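PDB 4WES: nitrogenase molybdenum-iron protein beta chain from Clostridium pasteurianum, which forms, with the alpha chain, the molybdenum-iron component of nitrogenase, which reduces dinitrogen to ammonium, and shares an [8Fe-7S] cluster with that chain. Local coordinates for residues G312-L318 with E384-I390; H378-K382 with I398-I404; I324-S328 with F350-I354; Y340-P346 with K367-D373. All blocks are in the same frame, centred on the assembly; numbering follows the deposited sequence.

How the contacts relate
All four contacts belong to one Rossmann-like domain built on a five-stranded parallel sheet of order 3-2-1-4-5. Contact 1 pairs the central strand 314-318 with strand 388-391, and contact 4 pairs strands 337-343 and 367-370 at one outer edge; their centres lie about 14 Å apart, and Leu317 N bonds to Tyr340 O, 2.8 Å, between them. Contact 2 joins two helices on one side of the sheet, with Ile404 packed on Val386 and Leu389 of contact 1. Contact 3 joins two helices against the other face, about 22 Å from contact 2 between centres. Contact 4 is the one close to the [8Fe-7S] cluster, about 13 Å from the Pro346 side chain; the other three lie away from the known sites.

Contact 1 of 4, residues G312-L318 with E384-I390; sequences GKKVALL and EGVDLLI
At the middle of a parallel beta sheet, strand 314-318 runs beside strand 388-390, and the two are laced by backbone bonds from Ala316 N to Leu388 O (2.9 Å), Ile390 N to Ala316 O and Leu318 N to Ile390 O. Just ahead of this ladder Asp387 grips Lys314 twice. Its OD2 takes the Lys314 N-H on the anti lone pair in an almost straight bond (2.8 Å, 179°), while Asp387 N donates to Lys314 O. A water spans Asp387 OD2 and Gly312 O, giving the carboxylate oxygen a second donor. These are the first and fourth strands of the Rossmann-like sheet; Val315, Leu317, Leu388 and Ile390 face one side of it, Ala316 and Leu389 the other. Val315 and Leu388 stand side by side, CG2 to CD2 4.0 Å, and Val315 CG1 meets Ile390 CD1 at 3.9 Å. On the other face Leu389 CD1 reaches the methyl of Ala316 (CB, 3.8 Å). Out at the partly exposed end, the extended Lys314 chain crosses Glu384 at about a right angle, and NZ forms a salt bridge to OE2 (2.8 Å). Glu384 OE1 pairs with Lys339, tying this carboxylate to two lysines.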
loop_
_atom_site.group_PDB
_atom_site.type_symbol
_atom_site.label_atom_id
_atom_site.label_comp_id
_atom_site.label_asym_id
_atom_site.label_seq_id
_atom_site.Cartn_x
_atom_site.Cartn_y
_atom_site.Cartn_z
ATOM N N GLY B 312 0.736 19.495 -8.695
ATOM C CA GLY B 312 1.374 19.424 -9.990
ATOM C C GLY B 312 1.696 18.040 -10.492
ATOM O O GLY B 312 2.285 17.898 -11.577
ATOM N N LYS B 313 1.307 16.995 -9.761
ATOM C CA LYS B 313 1.590 15.636 -10.214
ATOM C C LYS B 313 0.782 15.330 -11.457
ATOM O O LYS B 313 -0.433 15.562 -11.468
ATOM C CB LYS B 313 1.259 14.616 -9.102
ATOM C CG LYS B 313 2.219 14.625 -7.910
ATOM C CD LYS B 313 3.470 13.789 -8.207
ATOM C CE LYS B 313 4.437 13.704 -7.054
ATOM N NZ LYS B 313 5.002 14.999 -6.762
ATOM N N LYS B 314 1.435 14.729 -12.458
ATOM C CA LYS B 314 0.751 14.341 -13.686
ATOM C C LYS B 314 0.230 12.925 -13.555
ATOM O O LYS B 314 0.970 12.016 -13.219
ATOM C CB LYS B 314 1.707 14.422 -14.871
ATOM C CG LYS B 314 2.133 15.826 -15.229
ATOM C CD LYS B 314 3.210 15.826 -16.324
ATOM C CE LYS B 314 3.877 17.177 -16.495
ATOM N NZ LYS B 314 5.045 17.036 -17.431
ATOM N N VAL B 315 -1.058 12.752 -13.847
ATOM C CA VAL B 315 -1.732 11.475 -13.631
ATOM C C VAL B 315 -2.284 10.933 -14.952
ATOM O O VAL B 315 -2.931 11.655 -15.713
ATOM C CB VAL B 315 -2.875 11.611 -12.604
ATOM C CG1 VAL B 315 -3.443 10.247 -12.246
ATOM C CG2 VAL B 315 -2.424 12.350 -11.368
ATOM N N ALA B 316 -2.052 9.650 -15.194
ATOM C CA ALA B 316 -2.738 8.914 -16.271
ATOM C C ALA B 316 -3.821 8.068 -15.646
ATOM O O ALA B 316 -3.566 7.367 -14.666
ATOM C CB ALA B 316 -1.756 8.023 -17.013
ATOM N N LEU B 317 -5.035 8.140 -16.204
ATOM C CA LEU B 317 -6.201 7.432 -15.689
ATOM C C LEU B 317 -6.908 6.711 -16.810
ATOM O O LEU B 317 -7.146 7.306 -17.862
ATOM C CB LEU B 317 -7.252 8.398 -15.046
ATOM C CG LEU B 317 -6.842 9.357 -13.993
ATOM C CD1 LEU B 317 -6.437 10.668 -14.593
ATOM C CD2 LEU B 317 -8.025 9.502 -13.069
ATOM N N LEU B 318 -7.250 5.443 -16.590
ATOM C CA LEU B 318 -8.075 4.701 -17.524
ATOM C C LEU B 318 -9.139 3.974 -16.756
ATOM O O LEU B 318 -8.851 3.345 -15.738
ATOM C CB LEU B 318 -7.319 3.598 -18.316
ATOM C CG LEU B 318 -6.167 4.050 -19.179
ATOM C CD1 LEU B 318 -4.869 3.988 -18.399
ATOM C CD2 LEU B 318 -6.135 3.201 -20.465
ATOM N N GLU B 384 5.497 11.815 -23.290
ATOM C CA GLU B 384 5.638 12.692 -22.128
ATOM C C GLU B 384 5.185 11.871 -20.908
ATOM O O GLU B 384 4.040 11.403 -20.853
ATOM C CB GLU B 384 4.800 13.966 -22.256
ATOM C CG GLU B 384 4.960 14.860 -21.037
ATOM C CD GLU B 384 4.094 16.100 -21.053
ATOM O OE1 GLU B 384 3.417 16.370 -22.092
ATOM O OE2 GLU B 384 4.046 16.802 -19.996
ATOM N N GLY B 385 6.100 11.668 -19.977
ATOM C CA GLY B 385 5.852 10.816 -18.845
ATOM C C GLY B 385 4.858 11.386 -17.856
ATOM O O GLY B 385 4.525 12.555 -17.876
ATOM N N VAL B 386 4.475 10.527 -16.909
ATOM C CA VAL B 386 3.575 10.896 -15.820
ATOM C C VAL B 386 4.136 10.459 -14.491
ATOM O O VAL B 386 5.131 9.742 -14.425
ATOM C CB VAL B 386 2.162 10.310 -16.018
ATOM C CG1 VAL B 386 1.517 10.857 -17.291
ATOM C CG2 VAL B 386 2.185 8.791 -16.051
ATOM N N ASP B 387 3.523 10.963 -13.427
ATOM C CA ASP B 387 3.934 10.711 -12.060
ATOM C C ASP B 387 3.109 9.642 -11.322
ATOM O O ASP B 387 3.472 9.215 -10.236
ATOM C CB ASP B 387 3.876 12.017 -11.265
ATOM C CG ASP B 387 4.706 13.101 -11.872
ATOM O OD1 ASP B 387 5.934 12.854 -12.052
ATOM O OD2 ASP B 387 4.187 14.181 -12.213
ATOM N N LEU B 388 2.007 9.224 -11.946
ATOM C CA LEU B 388 1.033 8.365 -11.290
ATOM C C LEU B 388 0.140 7.768 -12.379
ATOM O O LEU B 388 -0.232 8.447 -13.315
ATOM C CB LEU B 388 0.174 9.188 -10.317
ATOM C CG LEU B 388 -0.870 8.455 -9.452
ATOM C CD1 LEU B 388 -0.190 7.537 -8.448
ATOM C CD2 LEU B 388 -1.774 9.461 -8.742
ATOM N N LEU B 389 -0.184 6.496 -12.191
ATOM C CA LEU B 389 -1.095 5.754 -13.074
ATOM C C LEU B 389 -2.179 5.149 -12.225
ATOM O O LEU B 389 -1.880 4.465 -11.243
ATOM C CB LEU B 389 -0.339 4.659 -13.821
ATOM C CG LEU B 389 -1.141 3.710 -14.698
ATOM C CD1 LEU B 389 -1.853 4.393 -15.833
ATOM C CD2 LEU B 389 -0.282 2.602 -15.239
ATOM N N ILE B 390 -3.419 5.341 -12.641
ATOM C CA ILE B 390 -4.597 4.808 -11.957
ATOM C C ILE B 390 -5.455 4.048 -12.962
ATOM O O ILE B 390 -5.906 4.627 -13.947
ATOM C CB ILE B 390 -5.435 5.914 -11.274
ATOM C CG1 ILE B 390 -4.572 6.817 -10.385
ATOM C CG2 ILE B 390 -6.565 5.276 -10.491
ATOM C CD1 ILE B 390 -5.325 7.931 -9.736
HETATM O O HOH W 1 4.973 16.698 -12.175
HETATM O O HOH W 2 6.039 14.702 -17.586
#

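Contact 2 of 4, residues H378-K382 with I398-I404; sequences HQWIK and IAREENI
Two helices on one side of the Rossmann-like sheet, 374-383 and 396-402, run roughly parallel (22° between the short segments) and are joined by a His-carboxylate hydrogen bond. His378 NE2 donates to Glu402 OE1 at 2.8 Å, with the oxygen close to the ring plane and met on its anti side; ring and carboxylate planes stand 64° apart. Swinging CG anti to the backbone N (chi1 -169°) carries the imidazole across the gap between the helices. Ile398 CG1 lies over one ring face, and CE of the modelled conformer of Lys382 over the opposite one, offset toward the rim. Beneath this polar layer the contact turns apolar: Ile381 CD1 lies 3.9 Å from Ile398 CG2, and meets Ile404 CD1 tip to tip at 4.0 Å. Ile398 and Ile404 also pack on Leu389 of the sheet, joining the helix pair to the strand beneath. Glu401 lies beside the N-terminus, where its OE1 binds Met1 N and a water links OE2 to Lys382 NZ. In that same conformer the Lys382 chain bends at its last torsion and brings NZ to 3.2 Å from Glu402 OE1 in a salt bridge, nearly along the C-O axis of the oxygen already bonded to His378.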
loop_
_atom_site.group_PDB
_atom_site.type_symbol
_atom_site.label_atom_id
_atom_site.label_comp_id
_atom_site.label_asym_id
_atom_site.label_seq_id
_atom_site.Cartn_x
_atom_site.Cartn_y
_atom_site.Cartn_z
ATOM N N HIS B 378 -0.099 4.076 -23.212
ATOM C CA HIS B 378 1.326 3.775 -23.135
ATOM C C HIS B 378 2.115 4.618 -24.140
ATOM O O HIS B 378 3.159 5.194 -23.808
ATOM C CB HIS B 378 1.564 2.287 -23.304
ATOM C CG HIS B 378 2.961 1.887 -22.976
ATOM N ND1 HIS B 378 3.435 0.639 -23.278
ATOM C CD2 HIS B 378 3.966 2.552 -22.347
ATOM C CE1 HIS B 378 4.690 0.560 -22.868
ATOM N NE2 HIS B 378 5.025 1.707 -22.277
ATOM N N GLN B 379 1.641 4.667 -25.380
ATOM C CA GLN B 379 2.324 5.501 -26.383
ATOM C C GLN B 379 2.429 6.947 -25.923
ATOM O O GLN B 379 3.486 7.593 -26.090
ATOM C CB GLN B 379 1.640 5.450 -27.741
ATOM C CG GLN B 379 1.670 4.074 -28.385
ATOM C CD GLN B 379 1.546 4.188 -29.912
ATOM O OE1 GLN B 379 0.492 4.505 -30.441
ATOM N NE2 GLN B 379 2.651 3.990 -30.582
ATOM N N TRP B 380 1.354 7.498 -25.375
ATOM C CA TRP B 380 1.404 8.874 -24.902
ATOM C C TRP B 380 2.458 9.050 -23.812
ATOM O O TRP B 380 3.198 10.040 -23.831
ATOM C CB TRP B 380 0.037 9.317 -24.390
ATOM C CG TRP B 380 -1.058 9.220 -25.389
ATOM C CD1 TRP B 380 -0.960 9.040 -26.758
ATOM C CD2 TRP B 380 -2.442 9.294 -25.103
ATOM N NE1 TRP B 380 -2.211 8.982 -27.318
ATOM C CE2 TRP B 380 -3.136 9.124 -26.315
ATOM C CE3 TRP B 380 -3.166 9.480 -23.921
ATOM C CZ2 TRP B 380 -4.523 9.159 -26.378
ATOM C CZ3 TRP B 380 -4.534 9.508 -23.986
ATOM C CH2 TRP B 380 -5.193 9.357 -25.205
ATOM N N ILE B 381 2.504 8.101 -22.879
ATOM C CA ILE B 381 3.476 8.155 -21.793
ATOM C C ILE B 381 4.901 8.144 -22.311
ATOM O O ILE B 381 5.764 8.823 -21.777
ATOM C CB ILE B 381 3.206 7.023 -20.798
ATOM C CG1 ILE B 381 1.937 7.334 -20.000
ATOM C CG2 ILE B 381 4.373 6.792 -19.876
ATOM C CD1 ILE B 381 1.385 6.151 -19.219
ATOM N N LYS B 382 5.141 7.378 -23.381
ATOM C CA LYS B 382 6.483 7.363 -23.959
ATOM C C LYS B 382 6.914 8.710 -24.541
ATOM O O LYS B 382 8.116 8.973 -24.690
ATOM C CB LYS B 382 6.586 6.301 -25.057
ATOM C CG LYS B 382 6.505 4.880 -24.541
ATOM C CD LYS B 382 6.491 3.891 -25.693
ATOM C CE LYS B 382 6.563 2.482 -25.168
ATOM N NZ LYS B 382 7.843 2.245 -24.434
ATOM N N ILE B 398 2.253 -1.335 -17.826
ATOM C CA ILE B 398 2.777 0.003 -18.076
ATOM C C ILE B 398 3.521 0.528 -16.858
ATOM O O ILE B 398 4.601 1.110 -16.974
ATOM C CB ILE B 398 1.646 0.955 -18.483
ATOM C CG1 ILE B 398 0.925 0.508 -19.735
ATOM C CG2 ILE B 398 2.139 2.367 -18.662
ATOM C CD1 ILE B 398 -0.329 1.283 -20.047
ATOM N N ALA B 399 2.970 0.302 -15.668
ATOM C CA ALA B 399 3.595 0.781 -14.446
ATOM C C ALA B 399 4.985 0.190 -14.289
ATOM O O ALA B 399 5.918 0.893 -13.883
ATOM C CB ALA B 399 2.728 0.440 -13.236
ATOM N N ARG B 400 5.119 -1.097 -14.580
ATOM C CA ARG B 400 6.438 -1.710 -14.463
ATOM C C ARG B 400 7.371 -1.218 -15.575
ATOM O O ARG B 400 8.517 -0.849 -15.328
ATOM C CB ARG B 400 6.328 -3.242 -14.497
ATOM C CG ARG B 400 7.699 -3.872 -14.643
ATOM C CD ARG B 400 7.758 -5.277 -14.175
ATOM N NE ARG B 400 8.993 -5.898 -14.612
ATOM C CZ ARG B 400 9.476 -7.028 -14.131
ATOM N NH1 ARG B 400 8.893 -7.665 -13.136
ATOM N NH2 ARG B 400 10.572 -7.536 -14.672
ATOM N N GLU B 401 6.910 -1.239 -16.824
ATOM C CA GLU B 401 7.781 -0.851 -17.947
ATOM C C GLU B 401 8.261 0.579 -17.790
ATOM O O GLU B 401 9.430 0.851 -18.108
ATOM C CB GLU B 401 7.029 -1.027 -19.257
ATOM C CG GLU B 401 7.748 -0.500 -20.487
ATOM C CD GLU B 401 9.061 -1.163 -20.809
ATOM O OE1 GLU B 401 9.484 -2.129 -20.114
ATOM O OE2 GLU B 401 9.686 -0.713 -21.814
ATOM N N GLU B 402 7.396 1.484 -17.369
ATOM C CA GLU B 402 7.716 2.899 -17.307
ATOM C C GLU B 402 8.086 3.392 -15.917
ATOM O O GLU B 402 8.417 4.571 -15.762
ATOM C CB GLU B 402 6.545 3.696 -17.880
ATOM C CG GLU B 402 6.201 3.338 -19.334
ATOM C CD GLU B 402 7.292 3.628 -20.334
ATOM O OE1 GLU B 402 7.365 2.900 -21.351
ATOM O OE2 GLU B 402 8.084 4.587 -20.128
ATOM N N ASN B 403 8.031 2.503 -14.923
ATOM C CA ASN B 403 8.383 2.852 -13.552
ATOM C C ASN B 403 7.517 3.972 -13.015
ATOM O O ASN B 403 7.999 4.994 -12.554
ATOM C CB ASN B 403 9.872 3.154 -13.431
ATOM C CG ASN B 403 10.342 3.226 -11.991
ATOM O OD1 ASN B 403 9.674 2.778 -11.065
ATOM N ND2 ASN B 403 11.520 3.788 -11.786
ATOM N N ILE B 404 6.193 3.754 -13.020
ATOM C CA ILE B 404 5.217 4.743 -12.575
ATOM C C ILE B 404 4.499 4.227 -11.334
ATOM O O ILE B 404 3.963 3.110 -11.349
ATOM C CB ILE B 404 4.145 5.015 -13.663
ATOM C CG1 ILE B 404 4.754 5.388 -15.000
ATOM C CG2 ILE B 404 3.204 6.118 -13.210
ATOM C CD1 ILE B 404 3.787 5.312 -16.145
HETATM O O HOH W 3 7.803 -0.531 -24.064
#

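Contact 3 of 4, residues I324-S328 with F350-I354; sequences IIALS and FQKEI
Phe350 and Ile354, one turn apart on helix 348-360, form the surface that receives Ile324, Ile325 and Ser328 of helix 321-333. A chi1 of 178° throws the Phe350 ring across to Ile324, whose CG2 comes to its edge, close to the ring plane, 3.7 Å from CE2. CG1 of the modelled Ile354 conformer lies over the centre of one ring face, so the phenyl has a neighbour from its own helix as well as from the other one. Ile325 slides past the phenylalanine in the opposite direction, with CG1 3.9 Å from CD2. In that Ile354 conformer the turn at chi2 (-59°) brings CD1 onto Ser328, 3.6 Å from OG. The hydroxyl is occupied within its own helix: Ser328 OG donates to Ile324 O at 2.8 Å, and Ser328 N reaches the same oxygen from the opposite face of the carbonyl plane. The Glu353 carboxylate turns to Arg265 in a salt bridge. The helices, 10° apart, follow strands 314-318 and 337-343 in the Rossmann-like domain and lie on the same side of its parallel sheet: Ile324, Ser328 and Phe350 meet Val341, while Phe350 and Ile354 continue onto Val368 of the outer strand 367-370.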
loop_
_atom_site.group_PDB
_atom_site.type_symbol
_atom_site.label_atom_id
_atom_site.label_comp_id
_atom_site.label_asym_id
_atom_site.label_seq_id
_atom_site.Cartn_x
_atom_site.Cartn_y
_atom_site.Cartn_z
ATOM N N ILE B 324 -14.363 7.528 -13.682
ATOM C CA ILE B 324 -13.209 8.321 -14.126
ATOM C C ILE B 324 -13.546 9.818 -14.224
ATOM O O ILE B 324 -12.699 10.648 -13.953
ATOM C CB ILE B 324 -12.613 7.755 -15.433
ATOM C CG1 ILE B 324 -12.044 6.355 -15.217
ATOM C CG2 ILE B 324 -11.555 8.684 -16.009
ATOM C CD1 ILE B 324 -10.873 6.281 -14.233
ATOM N N ILE B 325 -14.796 10.164 -14.562
ATOM C CA ILE B 325 -15.175 11.556 -14.482
ATOM C C ILE B 325 -14.983 12.079 -13.061
ATOM O O ILE B 325 -14.399 13.126 -12.842
ATOM C CB ILE B 325 -16.628 11.751 -14.962
ATOM C CG1 ILE B 325 -16.723 11.555 -16.489
ATOM C CG2 ILE B 325 -17.175 13.131 -14.563
ATOM C CD1 ILE B 325 -18.140 11.328 -16.956
ATOM N N ALA B 326 -15.555 11.355 -12.086
ATOM C CA ALA B 326 -15.485 11.835 -10.710
ATOM C C ALA B 326 -14.043 11.796 -10.155
ATOM O O ALA B 326 -13.613 12.734 -9.469
ATOM C CB ALA B 326 -16.419 11.021 -9.849
ATOM N N LEU B 327 -13.292 10.730 -10.471
ATOM C CA LEU B 327 -11.906 10.657 -10.003
ATOM C C LEU B 327 -11.083 11.768 -10.626
ATOM O O LEU B 327 -10.208 12.326 -9.951
ATOM C CB LEU B 327 -11.313 9.283 -10.278
ATOM C CG LEU B 327 -9.861 9.101 -9.856
ATOM C CD1 LEU B 327 -9.708 9.328 -8.366
ATOM C CD2 LEU B 327 -9.384 7.715 -10.254
ATOM N N SER B 328 -11.303 12.071 -11.901
ATOM C CA SER B 328 -10.564 13.168 -12.519
ATOM C C SER B 328 -10.807 14.483 -11.822
ATOM O O SER B 328 -9.892 15.285 -11.602
ATOM C CB SER B 328 -10.930 13.272 -14.006
ATOM O OG SER B 328 -10.463 12.147 -14.741
ATOM N N PHE B 350 -18.460 11.849 -21.453
ATOM C CA PHE B 350 -17.128 11.771 -20.821
ATOM C C PHE B 350 -16.227 12.867 -21.344
ATOM O O PHE B 350 -15.562 13.588 -20.578
ATOM C CB PHE B 350 -16.554 10.389 -21.108
ATOM C CG PHE B 350 -15.177 10.143 -20.574
ATOM C CD1 PHE B 350 -14.041 10.379 -21.337
ATOM C CD2 PHE B 350 -14.996 9.521 -19.355
ATOM C CE1 PHE B 350 -12.779 10.032 -20.872
ATOM C CE2 PHE B 350 -13.763 9.188 -18.905
ATOM C CZ PHE B 350 -12.640 9.435 -19.651
ATOM N N GLN B 351 -16.164 12.997 -22.667
ATOM C CA GLN B 351 -15.328 14.015 -23.270
ATOM C C GLN B 351 -15.719 15.418 -22.814
ATOM O O GLN B 351 -14.874 16.225 -22.434
ATOM C CB GLN B 351 -15.479 13.940 -24.785
ATOM C CG GLN B 351 -14.514 14.811 -25.537
ATOM C CD GLN B 351 -13.199 14.104 -25.775
ATOM O OE1 GLN B 351 -13.173 12.953 -26.220
ATOM N NE2 GLN B 351 -12.108 14.770 -25.460
ATOM N N LYS B 352 -17.009 15.694 -22.874
ATOM C CA LYS B 352 -17.487 17.016 -22.489
ATOM C C LYS B 352 -17.190 17.326 -21.028
ATOM O O LYS B 352 -16.722 18.425 -20.710
ATOM C CB LYS B 352 -18.985 17.123 -22.743
ATOM C CG LYS B 352 -19.338 17.234 -24.210
ATOM C CD LYS B 352 -20.846 17.257 -24.401
ATOM C CE LYS B 352 -21.263 17.020 -25.841
ATOM N NZ LYS B 352 -22.718 16.716 -25.875
ATOM N N GLU B 353 -17.462 16.376 -20.132
ATOM C CA GLU B 353 -17.275 16.632 -18.715
ATOM C C GLU B 353 -15.807 16.797 -18.347
ATOM O O GLU B 353 -15.460 17.669 -17.554
ATOM C CB GLU B 353 -17.926 15.546 -17.878
ATOM C CG GLU B 353 -19.414 15.457 -18.061
ATOM C CD GLU B 353 -20.116 16.629 -17.482
ATOM O OE1 GLU B 353 -19.916 16.916 -16.279
ATOM O OE2 GLU B 353 -20.892 17.251 -18.232
ATOM N N ILE B 354 -14.943 15.946 -18.874
ATOM C CA ILE B 354 -13.507 16.004 -18.595
ATOM C C ILE B 354 -12.923 17.297 -19.165
ATOM O O ILE B 354 -12.182 18.033 -18.511
ATOM C CB ILE B 354 -12.720 14.797 -19.206
ATOM C CG1 ILE B 354 -13.114 13.424 -18.635
ATOM C CG2 ILE B 354 -11.225 14.998 -19.008
ATOM C CD1 ILE B 354 -12.934 13.258 -17.133
#

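Contact 4 of 4, residues Y340-P346 with K367-D373; sequences YVVTGTP and KVKVEGD
Val342 packs closely where strand 337-343 meets the turn after strand 367-370: its CG1 lies 3.5 Å from Gly372 C. Both strands belong to a right-handed beta-alpha-beta unit crossing over through helix 348-360, and run parallel. Val341 N donates to Lys367 O (2.9 Å), Lys369 N to Val341 O and Thr343 N to Lys369 O. Beyond these bonds the ladder frays, and Thr343 O receives weak bonds from Glu371 N and Gly372 N. An ST turn, Thr345 N to Thr343 OG1 at 3.1 Å, shapes the exit toward Pro346; that hydroxyl also bonds to Gly319 O. Val370 CG1 fits there, 3.6 Å from Thr345 O. The partly exposed ends are looser. At one, Pro346 CB touches the Glu371 carboxylate carbon CD at 3.8 Å. At the other, Lys367 extends alongside Tyr340, with Lys367 CB at the ring edge 4.0 Å from Tyr340 CD1. A water bridges Tyr340 OH, itself hydrogen-bonded to Glu384 O, to Lys367 NZ. Backbone bonds therefore fix the strand register, whereas the charged ends look elsewhere: Lys367 finds the water shared with Tyr340 and a cation-pi contact with the Trp380 ring, and Lys369 the carboxylate of Asp376.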
loop_
_atom_site.group_PDB
_atom_site.type_symbol
_atom_site.label_atom_id
_atom_site.label_comp_id
_atom_site.label_asym_id
_atom_site.label_seq_id
_atom_site.Cartn_x
_atom_site.Cartn_y
_atom_site.Cartn_z
ATOM N N TYR B 340 -3.540 12.283 -18.881
ATOM C CA TYR B 340 -4.060 11.349 -19.905
ATOM C C TYR B 340 -5.274 10.715 -19.276
ATOM O O TYR B 340 -5.178 10.148 -18.202
ATOM C CB TYR B 340 -3.046 10.280 -20.291
ATOM C CG TYR B 340 -1.727 10.820 -20.790
ATOM C CD1 TYR B 340 -1.661 11.884 -21.691
ATOM C CD2 TYR B 340 -0.518 10.299 -20.354
ATOM C CE1 TYR B 340 -0.454 12.395 -22.113
ATOM C CE2 TYR B 340 0.696 10.794 -20.796
ATOM C CZ TYR B 340 0.708 11.840 -21.684
ATOM O OH TYR B 340 1.901 12.384 -22.117
ATOM N N VAL B 341 -6.423 10.806 -19.944
ATOM C CA VAL B 341 -7.710 10.405 -19.354
ATOM C C VAL B 341 -8.478 9.632 -20.422
ATOM O O VAL B 341 -8.889 10.220 -21.425
ATOM C CB VAL B 341 -8.514 11.606 -18.851
ATOM C CG1 VAL B 341 -9.658 11.112 -17.989
ATOM C CG2 VAL B 341 -7.665 12.590 -18.066
ATOM N N VAL B 342 -8.682 8.332 -20.192
ATOM C CA VAL B 342 -9.239 7.451 -21.207
ATOM C C VAL B 342 -10.320 6.550 -20.673
ATOM O O VAL B 342 -10.194 5.993 -19.576
ATOM C CB VAL B 342 -8.110 6.606 -21.847
ATOM C CG1 VAL B 342 -8.646 5.518 -22.762
ATOM C CG2 VAL B 342 -7.174 7.519 -22.614
ATOM N N THR B 343 -11.376 6.376 -21.470
ATOM C CA THR B 343 -12.311 5.286 -21.250
ATOM C C THR B 343 -12.477 4.498 -22.538
ATOM O O THR B 343 -12.435 5.094 -23.627
ATOM C CB THR B 343 -13.683 5.789 -20.754
ATOM O OG1 THR B 343 -14.526 4.649 -20.487
ATOM C CG2 THR B 343 -14.388 6.675 -21.715
ATOM N N GLY B 344 -12.717 3.204 -22.414
ATOM C CA GLY B 344 -13.109 2.405 -23.558
ATOM C C GLY B 344 -14.582 2.460 -23.886
ATOM O O GLY B 344 -14.999 2.000 -24.942
ATOM N N THR B 345 -15.391 2.993 -22.975
ATOM C CA THR B 345 -16.842 3.019 -23.171
ATOM C C THR B 345 -17.193 4.216 -24.061
ATOM O O THR B 345 -16.791 5.334 -23.788
ATOM C CB THR B 345 -17.544 3.127 -21.827
ATOM O OG1 THR B 345 -17.307 1.926 -21.068
ATOM C CG2 THR B 345 -19.030 3.264 -21.990
ATOM N N PRO B 346 -18.001 3.990 -25.126
ATOM C CA PRO B 346 -18.354 5.089 -26.008
ATOM C C PRO B 346 -19.303 6.078 -25.345
ATOM O O PRO B 346 -19.993 5.750 -24.374
ATOM C CB PRO B 346 -19.022 4.394 -27.178
ATOM C CG PRO B 346 -19.497 3.112 -26.657
ATOM C CD PRO B 346 -18.507 2.705 -25.603
ATOM N N LYS B 367 -4.585 14.969 -22.683
ATOM C CA LYS B 367 -5.190 14.172 -23.736
ATOM C C LYS B 367 -6.327 13.391 -23.128
ATOM O O LYS B 367 -6.120 12.623 -22.206
ATOM C CB LYS B 367 -4.200 13.223 -24.417
ATOM C CG LYS B 367 -3.016 13.915 -25.069
ATOM C CD LYS B 367 -2.113 12.942 -25.826
ATOM C CE LYS B 367 -1.002 13.650 -26.570
ATOM N NZ LYS B 367 -0.176 12.674 -27.345
ATOM N N VAL B 368 -7.515 13.572 -23.676
ATOM C CA VAL B 368 -8.727 12.916 -23.239
ATOM C C VAL B 368 -9.260 12.111 -24.409
ATOM O O VAL B 368 -9.390 12.672 -25.517
ATOM C CB VAL B 368 -9.752 13.973 -22.821
ATOM C CG1 VAL B 368 -11.045 13.339 -22.396
ATOM C CG2 VAL B 368 -9.200 14.862 -21.713
ATOM N N LYS B 369 -9.527 10.830 -24.242
ATOM C CA LYS B 369 -9.988 10.040 -25.354
ATOM C C LYS B 369 -11.076 9.063 -24.935
ATOM O O LYS B 369 -10.937 8.289 -23.979
ATOM C CB LYS B 369 -8.844 9.274 -26.016
ATOM C CG LYS B 369 -9.255 8.561 -27.293
ATOM C CD LYS B 369 -8.064 7.946 -28.018
ATOM C CE LYS B 369 -8.497 7.166 -29.216
ATOM N NZ LYS B 369 -7.339 6.551 -29.932
ATOM N N VAL B 370 -12.162 9.096 -25.686
ATOM C CA VAL B 370 -13.243 8.130 -25.609
ATOM C C VAL B 370 -12.944 7.011 -26.624
ATOM O O VAL B 370 -12.519 7.283 -27.761
ATOM C CB VAL B 370 -14.570 8.817 -25.913
ATOM C CG1 VAL B 370 -15.705 7.838 -26.105
ATOM C CG2 VAL B 370 -14.896 9.807 -24.811
ATOM N N GLU B 371 -13.174 5.770 -26.233
ATOM C CA GLU B 371 -12.790 4.637 -27.052
ATOM C C GLU B 371 -11.281 4.639 -27.331
ATOM O O GLU B 371 -10.827 4.262 -28.406
ATOM C CB GLU B 371 -13.636 4.481 -28.301
ATOM C CG GLU B 371 -15.104 4.243 -28.007
ATOM C CD GLU B 371 -15.886 4.010 -29.258
ATOM O OE1 GLU B 371 -16.019 2.851 -29.701
ATOM O OE2 GLU B 371 -16.331 4.998 -29.835
ATOM N N GLY B 372 -10.510 5.024 -26.327
ATOM C CA GLY B 372 -9.062 4.790 -26.340
ATOM C C GLY B 372 -8.763 3.500 -25.581
ATOM O O GLY B 372 -9.635 2.914 -24.946
ATOM N N ASP B 373 -7.500 3.071 -25.675
ATOM C CA ASP B 373 -7.118 1.822 -25.033
ATOM C C ASP B 373 -5.776 1.954 -24.305
ATOM O O ASP B 373 -5.166 3.031 -24.280
ATOM C CB ASP B 373 -7.181 0.660 -26.044
ATOM C CG ASP B 373 -6.324 0.880 -27.276
ATOM O OD1 ASP B 373 -5.196 1.398 -27.143
ATOM O OD2 ASP B 373 -6.768 0.472 -28.367
HETATM O O HOH W 4 1.999 12.518 -25.121
#